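Local coordinates for BH2331 protein (PDB 1VL5) that is a putative S-adenosylmethionine-dependent methyltransferase, probably moving a methyl group from that cofactor to a substrate not yet identified, at residues 41-46 and 106-111; 112-117 and 162-167; 168-173 and 243-248. One frame throughout, in Å; residues are numbered along the deposited sequence.

Contact 1: residues 41-46 and 106-111; sequences VLDVAT and IVTCRI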
loop_
_atom_site.group_PDB
_atom_site.type_symbol
_atom_site.label_atom_id
_atom_site.label_comp_id
_atom_site.label_asym_id
_atom_site.label_seq_id
_atom_site.Cartn_x
_atom_site.Cartn_y
_atom_site.Cartn_z
ATOM N N VAL A 41 -0.996 -14.808 9.869
ATOM C CA VAL A 41 -0.796 -13.600 9.104
ATOM C C VAL A 41 -1.850 -12.571 9.489
ATOM O O VAL A 41 -3.014 -12.904 9.567
ATOM C CB VAL A 41 -0.923 -13.895 7.632
ATOM C CG1 VAL A 41 -0.707 -12.600 6.761
ATOM C CG2 VAL A 41 0.029 -14.987 7.210
ATOM N N LEU A 42 -1.427 -11.316 9.728
ATOM C CA LEU A 42 -2.328 -10.211 9.863
ATOM C C LEU A 42 -2.247 -9.321 8.616
ATOM O O LEU A 42 -1.182 -8.738 8.302
ATOM C CB LEU A 42 -1.940 -9.399 11.111
ATOM C CG LEU A 42 -2.623 -8.070 11.354
ATOM C CD1 LEU A 42 -4.017 -8.382 11.696
ATOM C CD2 LEU A 42 -1.940 -7.218 12.447
ATOM N N ASP A 43 -3.372 -9.207 7.908
ATOM C CA ASP A 43 -3.492 -8.355 6.717
ATOM C C ASP A 43 -4.111 -7.026 7.110
ATOM O O ASP A 43 -5.307 -6.948 7.364
ATOM C CB ASP A 43 -4.307 -9.077 5.632
ATOM C CG ASP A 43 -4.364 -8.302 4.295
ATOM O OD1 ASP A 43 -3.439 -7.474 3.982
ATOM O OD2 ASP A 43 -5.353 -8.523 3.555
ATOM N N VAL A 44 -3.245 -6.024 7.303
ATOM C CA VAL A 44 -3.628 -4.706 7.785
ATOM C C VAL A 44 -4.259 -3.879 6.654
ATOM O O VAL A 44 -3.675 -3.753 5.561
ATOM C CB VAL A 44 -2.417 -3.964 8.442
ATOM C CG1 VAL A 44 -2.795 -2.582 8.915
ATOM C CG2 VAL A 44 -1.865 -4.761 9.592
ATOM N N ALA A 45 -5.447 -3.314 6.945
ATOM C CA ALA A 45 -6.240 -2.527 5.999
ATOM C C ALA A 45 -6.560 -3.407 4.809
ATOM O O ALA A 45 -6.184 -3.160 3.664
ATOM C CB ALA A 45 -5.468 -1.278 5.584
ATOM N N THR A 46 -7.218 -4.515 5.104
ATOM C CA THR A 46 -7.413 -5.508 4.109
ATOM C C THR A 46 -8.209 -4.994 2.882
ATOM O O THR A 46 -8.026 -5.513 1.755
ATOM C CB THR A 46 -8.068 -6.760 4.760
ATOM O OG1 THR A 46 -8.062 -7.825 3.833
ATOM C CG2 THR A 46 -9.433 -6.468 5.139
ATOM N N ILE A 106 3.595 -12.998 10.316
ATOM C CA ILE A 106 3.637 -12.055 9.209
ATOM C C ILE A 106 2.627 -10.949 9.409
ATOM O O ILE A 106 1.529 -11.197 9.810
ATOM C CB ILE A 106 3.380 -12.772 7.828
ATOM C CG1 ILE A 106 4.425 -13.855 7.574
ATOM C CG2 ILE A 106 3.393 -11.733 6.695
ATOM C CD1 ILE A 106 4.175 -14.698 6.333
ATOM N N VAL A 107 3.027 -9.709 9.147
ATOM C CA VAL A 107 2.074 -8.630 8.985
ATOM C C VAL A 107 2.215 -8.181 7.554
ATOM O O VAL A 107 3.326 -7.894 7.108
ATOM C CB VAL A 107 2.327 -7.449 9.956
ATOM C CG1 VAL A 107 1.355 -6.320 9.692
ATOM C CG2 VAL A 107 2.183 -7.878 11.372
ATOM N N THR A 108 1.100 -8.121 6.842
ATOM C CA THR A 108 1.061 -7.552 5.509
ATOM C C THR A 108 0.253 -6.271 5.448
ATOM O O THR A 108 -0.728 -6.085 6.191
ATOM C CB THR A 108 0.467 -8.532 4.443
ATOM O OG1 THR A 108 -0.765 -9.150 4.888
ATOM C CG2 THR A 108 1.423 -9.570 4.114
ATOM N N CYS A 109 0.645 -5.386 4.545
ATOM C CA CYS A 109 -0.071 -4.140 4.330
ATOM C C CYS A 109 0.229 -3.620 2.917
ATOM O O CYS A 109 1.357 -3.262 2.625
ATOM C CB CYS A 109 0.364 -3.081 5.338
ATOM S SG CYS A 109 -0.678 -1.634 5.286
ATOM N N ARG A 110 -0.783 -3.640 2.053
ATOM C CA ARG A 110 -0.613 -3.381 0.651
ATOM C C ARG A 110 -1.525 -2.230 0.176
ATOM O O ARG A 110 -2.730 -2.248 0.413
ATOM C CB ARG A 110 -0.868 -4.656 -0.130
ATOM C CG ARG A 110 -0.767 -4.498 -1.676
ATOM C CD ARG A 110 -0.657 -5.804 -2.367
ATOM N NE ARG A 110 -0.185 -5.649 -3.741
ATOM C CZ ARG A 110 -0.930 -5.237 -4.762
ATOM N NH1 ARG A 110 -2.207 -4.905 -4.606
ATOM N NH2 ARG A 110 -0.369 -5.133 -5.955
ATOM N N ILE A 111 -0.912 -1.245 -0.487
ATOM C CA ILE A 111 -1.573 -0.074 -1.099
ATOM C C ILE A 111 -2.542 0.644 -0.156
ATOM O O ILE A 111 -3.634 1.034 -0.555
ATOM C CB ILE A 111 -2.247 -0.396 -2.496
ATOM C CG1 ILE A 111 -3.348 -1.439 -2.349
ATOM C CG2 ILE A 111 -1.221 -0.907 -3.525
ATOM C CD1 ILE A 111 -4.379 -1.358 -3.423
HETATM O O HOH W 1 -3.345 -4.948 3.022
HETATM O O HOH W 2 -5.460 -2.239 1.212
#
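D43 and T108 face each other across two neighbouring parallel strands, 41-44 and 106-110, in the central sheet of a Rossmann-like methyltransferase fold. The backbones keep step through three bonds: L42 N to I106 O, T108 N to L42 O at 2.8 Å, and V44 N to T108 O. On the face that carries V41, D43, I106 and T108, the side chains of V41 and I106 run alongside each other in the same direction, CG2 of V41 lying 4.1 Å from CB of I106. T108 leans obliquely over D43. With its OG1 set between its own backbone N and carbonyl carbon (chi1 47°), the hydroxyl is turned to the other strand and donates to D43 OD1 over 3.3 Å, arriving from above the carboxylate plane. The other oxygen, OD2, takes a bond from T46 OG1, also from above the plane, and one from A52 N in helix 50-55. Both oxygens of this buried acid are therefore held, which should fix its rotation at the end of the strand, beside the glycine-rich turn that in such enzymes usually borders the cofactor site. On the reverse face V44 and V107 meet obliquely, CG2 of V44 only 3.6 Å from CG1 of V107. Beyond V44 the strands part and water fills in. One water links A45 O with R110 O; the other accepts from R110 N and lies within hydrogen-bonding distance of both V44 O and D43 OD1, 2.7 Å from the latter.

Contact 2: residues 112-117 and 162-167; sequences AAHHFP and YSHHRA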
loop_
_atom_site.group_PDB
_atom_site.type_symbol
_atom_site.label_atom_id
_atom_site.label_comp_id
_atom_site.label_asym_id
_atom_site.label_seq_id
_atom_site.Cartn_x
_atom_site.Cartn_y
_atom_site.Cartn_z
ATOM N N ALA A 112 -2.138 0.778 1.105
ATOM C CA ALA A 112 -3.024 1.274 2.133
ATOM C C ALA A 112 -2.354 2.287 3.023
ATOM O O ALA A 112 -3.033 3.134 3.582
ATOM C CB ALA A 112 -3.621 0.059 3.007
ATOM N N ALA A 113 -1.049 2.191 3.201
ATOM C CA ALA A 113 -0.386 2.980 4.229
ATOM C C ALA A 113 -0.415 4.485 3.929
ATOM O O ALA A 113 -0.353 5.356 4.842
ATOM C CB ALA A 113 1.060 2.503 4.422
ATOM N N HIS A 114 -0.481 4.801 2.644
ATOM C CA HIS A 114 -0.602 6.183 2.233
ATOM C C HIS A 114 -1.923 6.870 2.668
ATOM O O HIS A 114 -2.040 8.075 2.580
ATOM C CB HIS A 114 -0.377 6.299 0.704
ATOM C CG HIS A 114 -1.486 5.725 -0.112
ATOM N ND1 HIS A 114 -1.478 4.430 -0.568
ATOM C CD2 HIS A 114 -2.636 6.269 -0.556
ATOM C CE1 HIS A 114 -2.587 4.195 -1.242
ATOM N NE2 HIS A 114 -3.302 5.299 -1.254
ATOM N N HIS A 115 -2.892 6.115 3.174
ATOM C CA HIS A 115 -4.097 6.671 3.816
ATOM C C HIS A 115 -3.981 6.912 5.338
ATOM O O HIS A 115 -4.757 7.674 5.946
ATOM C CB HIS A 115 -5.261 5.707 3.580
ATOM C CG HIS A 115 -5.695 5.619 2.147
ATOM N ND1 HIS A 115 -6.279 6.666 1.488
ATOM C CD2 HIS A 115 -5.649 4.599 1.264
ATOM C CE1 HIS A 115 -6.575 6.305 0.255
ATOM N NE2 HIS A 115 -6.205 5.052 0.093
ATOM N N PHE A 116 -3.034 6.235 5.972
ATOM C CA PHE A 116 -2.857 6.328 7.409
ATOM C C PHE A 116 -2.413 7.706 7.826
ATOM O O PHE A 116 -1.440 8.231 7.284
ATOM C CB PHE A 116 -1.771 5.338 7.858
ATOM C CG PHE A 116 -2.067 3.884 7.573
ATOM C CD1 PHE A 116 -3.306 3.448 7.142
ATOM C CD2 PHE A 116 -1.046 2.941 7.755
ATOM C CE1 PHE A 116 -3.513 2.082 6.905
ATOM C CE2 PHE A 116 -1.242 1.585 7.495
ATOM C CZ PHE A 116 -2.467 1.158 7.101
ATOM N N PRO A 117 -3.102 8.316 8.785
ATOM C CA PRO A 117 -2.675 9.628 9.215
ATOM C C PRO A 117 -1.378 9.620 10.051
ATOM O O PRO A 117 -0.648 10.603 10.073
ATOM C CB PRO A 117 -3.894 10.147 10.014
ATOM C CG PRO A 117 -4.610 8.979 10.448
ATOM C CD PRO A 117 -4.329 7.887 9.480
ATOM N N TYR A 162 -9.265 12.352 -2.369
ATOM C CA TYR A 162 -9.320 13.237 -1.212
ATOM C C TYR A 162 -8.883 12.542 0.062
ATOM O O TYR A 162 -8.380 13.189 0.965
ATOM N N SER A 163 -9.048 11.224 0.140
ATOM C CA SER A 163 -8.604 10.484 1.328
ATOM C C SER A 163 -7.119 10.081 1.334
ATOM O O SER A 163 -6.679 9.401 2.260
ATOM C CB SER A 163 -9.463 9.235 1.499
ATOM O OG SER A 163 -9.033 8.197 0.632
ATOM N N HIS A 164 -6.362 10.451 0.293
ATOM C CA HIS A 164 -4.925 10.249 0.254
ATOM C C HIS A 164 -4.265 11.112 1.328
ATOM O O HIS A 164 -4.507 12.326 1.392
ATOM C CB HIS A 164 -4.392 10.638 -1.116
ATOM C CG HIS A 164 -2.899 10.592 -1.246
ATOM N ND1 HIS A 164 -2.228 9.457 -1.608
ATOM C CD2 HIS A 164 -1.951 11.542 -1.055
ATOM C CE1 HIS A 164 -0.938 9.719 -1.696
ATOM N NE2 HIS A 164 -0.739 10.976 -1.358
ATOM N N HIS A 165 -3.437 10.509 2.179
ATOM C CA HIS A 165 -2.606 11.312 3.063
ATOM C C HIS A 165 -1.226 11.592 2.469
ATOM O O HIS A 165 -0.887 12.734 2.106
ATOM C CB HIS A 165 -2.490 10.672 4.439
ATOM C CG HIS A 165 -1.607 11.450 5.376
ATOM N ND1 HIS A 165 -1.648 12.824 5.453
ATOM C CD2 HIS A 165 -0.656 11.055 6.255
ATOM C CE1 HIS A 165 -0.754 13.240 6.330
ATOM N NE2 HIS A 165 -0.147 12.189 6.843
ATOM N N ARG A 166 -0.406 10.553 2.361
ATOM C CA ARG A 166 0.955 10.753 1.866
ATOM C C ARG A 166 1.578 9.475 1.397
ATOM O O ARG A 166 1.483 8.448 2.061
ATOM C CB ARG A 166 1.851 11.392 2.930
ATOM C CG ARG A 166 3.268 11.557 2.489
ATOM C CD ARG A 166 4.103 12.464 3.413
ATOM N NE ARG A 166 5.533 12.353 3.096
ATOM C CZ ARG A 166 6.105 12.846 1.990
ATOM N NH1 ARG A 166 5.385 13.468 1.091
ATOM N NH2 ARG A 166 7.401 12.677 1.763
ATOM N N ALA A 167 2.140 9.545 0.204
ATOM C CA ALA A 167 3.085 8.566 -0.311
ATOM C C ALA A 167 4.464 9.045 0.105
ATOM O O ALA A 167 4.908 10.097 -0.321
ATOM C CB ALA A 167 2.972 8.469 -1.834
#
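H114 O takes two backbone bonds at once, from H165 N at 2.8 Å and R166 N at 3.0 Å. This carbonyl belongs to the short 3-10 turn 113-115, which follows strand 104-110 of the Rossmann-like sheet; the donors come from the irregular loop between helices 147-160 and 170-180. Both N-H groups lie in the plane of the carbonyl, and R166 N sits on a lone pair. A second grip comes from the side chain of H115. Its ND1 donates to S163 O in a nearly straight bond (168°); the oxygen is in the plane of the imidazole, at its edge, whereas the nitrogen stands well above the plane of the S163 carbonyl. The H114 and H164 rings meet rim to rim, CD2 of H114 3.4 Å from ND1 of H164, with their planes turned 33° apart. H114 CG lies between its own backbone N and carbonyl carbon (chi1 71°), a setting that also puts CD2 over the centre of the H115 ring. H165 points toward the turn, its CD2 3.1 Å from F116 O. Outside this shell, each inner histidine has a partner: D140 on strand 134-142 bonds H114 ND1, and N154 on helix 147-160 bonds H164 NE2. R166 forms salt bridges with D150 and D172, so the loop is fastened to both flanking helices. The F116 ring packs against A45 and A94 and meets F122 edge to face. The 3-10 turn itself is held by F116 N bonding A113 O at 3.0 Å.

Contact 3: residues 168-173 and 243-248; sequences WKKSDW and ESILMK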
loop_
_atom_site.group_PDB
_atom_site.type_symbol
_atom_site.label_atom_id
_atom_site.label_comp_id
_atom_site.label_asym_id
_atom_site.label_seq_id
_atom_site.Cartn_x
_atom_site.Cartn_y
_atom_site.Cartn_z
ATOM N N TRP A 168 5.114 8.274 0.979
ATOM C CA TRP A 168 6.329 8.677 1.616
ATOM C C TRP A 168 7.512 8.320 0.724
ATOM O O TRP A 168 7.396 7.443 -0.173
ATOM C CB TRP A 168 6.439 8.020 2.992
ATOM C CG TRP A 168 5.341 8.400 3.895
ATOM C CD1 TRP A 168 4.068 7.877 3.904
ATOM C CD2 TRP A 168 5.364 9.403 4.925
ATOM N NE1 TRP A 168 3.315 8.500 4.872
ATOM C CE2 TRP A 168 4.081 9.448 5.500
ATOM C CE3 TRP A 168 6.347 10.241 5.430
ATOM C CZ2 TRP A 168 3.760 10.310 6.549
ATOM C CZ3 TRP A 168 6.017 11.122 6.444
ATOM C CH2 TRP A 168 4.747 11.125 7.014
ATOM N N LYS A 169 8.623 9.031 0.929
ATOM C CA LYS A 169 9.893 8.714 0.262
ATOM C C LYS A 169 10.348 7.342 0.741
ATOM O O LYS A 169 10.048 6.928 1.871
ATOM C CB LYS A 169 11.013 9.718 0.552
ATOM C CG LYS A 169 10.694 11.210 0.275
ATOM C CD LYS A 169 11.889 12.057 0.727
ATOM C CE LYS A 169 11.831 13.603 0.537
ATOM N NZ LYS A 169 11.259 14.037 -0.718
ATOM N N LYS A 170 11.059 6.640 -0.133
ATOM C CA LYS A 170 11.763 5.457 0.258
ATOM C C LYS A 170 12.649 5.687 1.487
ATOM O O LYS A 170 12.661 4.879 2.381
ATOM C CB LYS A 170 12.552 4.913 -0.937
ATOM C CG LYS A 170 11.672 4.363 -2.048
ATOM C CD LYS A 170 12.469 3.688 -3.189
ATOM C CE LYS A 170 13.397 4.592 -3.953
ATOM N NZ LYS A 170 12.610 5.530 -4.847
ATOM N N SER A 171 13.327 6.837 1.567
ATOM C CA SER A 171 14.135 7.188 2.738
ATOM C C SER A 171 13.293 7.380 3.991
ATOM O O SER A 171 13.765 7.089 5.090
ATOM C CB SER A 171 14.942 8.465 2.488
ATOM O OG SER A 171 14.065 9.503 2.068
ATOM N N ASP A 172 12.056 7.844 3.822
ATOM C CA ASP A 172 11.137 8.042 4.942
ATOM C C ASP A 172 10.803 6.684 5.516
ATOM O O ASP A 172 10.768 6.519 6.728
ATOM C CB ASP A 172 9.822 8.706 4.520
ATOM C CG ASP A 172 9.951 10.187 4.127
ATOM O OD1 ASP A 172 10.853 10.893 4.620
ATOM O OD2 ASP A 172 9.094 10.628 3.307
ATOM N N TRP A 173 10.511 5.710 4.662
ATOM C CA TRP A 173 10.218 4.352 5.123
ATOM C C TRP A 173 11.423 3.677 5.800
ATOM O O TRP A 173 11.259 2.967 6.767
ATOM C CB TRP A 173 9.712 3.435 3.986
ATOM C CG TRP A 173 8.323 3.689 3.653
ATOM C CD1 TRP A 173 7.838 4.193 2.481
ATOM C CD2 TRP A 173 7.203 3.490 4.502
ATOM N NE1 TRP A 173 6.476 4.308 2.557
ATOM C CE2 TRP A 173 6.061 3.883 3.786
ATOM C CE3 TRP A 173 7.048 2.987 5.802
ATOM C CZ2 TRP A 173 4.795 3.832 4.324
ATOM C CZ3 TRP A 173 5.786 2.913 6.332
ATOM C CH2 TRP A 173 4.665 3.323 5.588
ATOM N N GLU A 243 6.052 5.424 -9.151
ATOM C CA GLU A 243 6.819 4.392 -8.439
ATOM C C GLU A 243 6.030 3.721 -7.281
ATOM O O GLU A 243 5.217 4.344 -6.596
ATOM C CB GLU A 243 8.106 4.994 -7.879
ATOM C CG GLU A 243 9.116 3.926 -7.404
ATOM C CD GLU A 243 10.279 4.497 -6.577
ATOM O OE1 GLU A 243 10.024 5.415 -5.737
ATOM O OE2 GLU A 243 11.417 3.937 -6.683
ATOM N N SER A 244 6.305 2.430 -7.064
ATOM C CA SER A 244 5.893 1.769 -5.847
ATOM C C SER A 244 6.999 0.881 -5.347
ATOM O O SER A 244 7.955 0.536 -6.076
ATOM C CB SER A 244 4.654 0.886 -6.110
ATOM O OG SER A 244 4.995 -0.100 -7.030
ATOM N N ILE A 245 6.810 0.458 -4.111
ATOM C CA ILE A 245 7.757 -0.398 -3.444
ATOM C C ILE A 245 7.137 -1.568 -2.725
ATOM O O ILE A 245 5.953 -1.559 -2.359
ATOM C CB ILE A 245 8.602 0.414 -2.417
ATOM C CG1 ILE A 245 7.696 1.123 -1.438
ATOM C CG2 ILE A 245 9.504 1.464 -3.193
ATOM C CD1 ILE A 245 8.431 1.973 -0.423
ATOM N N LEU A 246 7.996 -2.551 -2.492
ATOM C CA LEU A 246 7.721 -3.719 -1.689
ATOM C C LEU A 246 8.918 -3.903 -0.766
ATOM O O LEU A 246 10.050 -4.133 -1.243
ATOM C CB LEU A 246 7.559 -4.938 -2.617
ATOM C CG LEU A 246 7.141 -6.367 -2.223
ATOM C CD1 LEU A 246 7.297 -7.227 -3.445
ATOM C CD2 LEU A 246 7.966 -6.956 -1.176
HETATM N N MSE A 247 8.644 -3.828 0.545
HETATM C CA MSE A 247 9.633 -4.068 1.583
HETATM C C MSE A 247 9.335 -5.315 2.438
HETATM O O MSE A 247 8.171 -5.590 2.765
HETATM C CB MSE A 247 9.787 -2.805 2.430
HETATM C CG MSE A 247 10.229 -1.624 1.648
HETATM SE SE MSE A 247 10.057 0.038 2.727
HETATM C CE MSE A 247 8.184 0.076 2.610
ATOM N N LYS A 248 10.382 -6.111 2.671
ATOM C CA LYS A 248 10.399 -7.232 3.577
ATOM C C LYS A 248 11.350 -6.816 4.688
ATOM O O LYS A 248 12.556 -6.649 4.432
ATOM C CB LYS A 248 10.954 -8.485 2.862
ATOM C CG LYS A 248 10.958 -9.782 3.674
ATOM C CD LYS A 248 11.703 -10.899 2.918
ATOM C CE LYS A 248 11.694 -12.178 3.640
ATOM N NZ LYS A 248 10.453 -12.981 3.451
#
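W173 and M247, a selenomethionine, meet where the first turn of helix 170-180 lies against strand 236-250 in the sheet of this Rossmann-like fold. This is the tight, buried end. The two side chains cross at about a right angle, and the bend at the end of M247 (chi3 -73°) brings its methyl CE over one face of the indole, 4.0 Å from the centroid of the five-membered ring and 22° off the ring normal. That is a CH-pi contact; the selenium stands obliquely to the same ring, in a Met-aromatic arrangement, and touches CB of W173 at 3.6 Å. I245 CD1 comes in obliquely at CD1 of W173, 3.7 Å away. L138 of strand 134-142 meets both W173 and M247, while V123 of helix 119-129 also touches the indole.

Toward E243 the contact becomes polar and partly exposed. K170 crosses I245 obliquely, its CD 3.7 Å from I245 CG2, then bends at its last two torsions to carry NZ to the carboxylate, where it bonds OE1 and OE2 evenly, using the syn lone pair of each. S142 also holds OE1, which limits how the acid can turn. A methionine in place of K170 would probably leave the E243 carboxylate without its charge partner and freer to swing about its remaining S142 bond. Just before the helix, K169 occupies the N-cap position, and its NZ makes salt bridges with D147 and D150. Its backbone N donates to D172 OD2 over 2.9 Å, from above the carboxylate plane.

From the N terminus, the chain leaves strand 40-44, passes through two further strands and their helices, and returns as strand 104-110, where contact 1 closes the first loop. Contact 2 opens directly afterwards and closes after helix 119-129, strand 134-142 and helix 147-160. Contact 3 opens at 168 and closes the last loop at strand 236-250, tying helix 170-180 to the sheet. The three follow in series, none nesting or crossing. Contacts 1 and 2 meet where A45 packs on A112 and C109 on F116; contacts 2 and 3 join through the R166-D172 salt bridge and A113 against W173. Contacts 1 and 3 do not touch, yet both reach the same sheet.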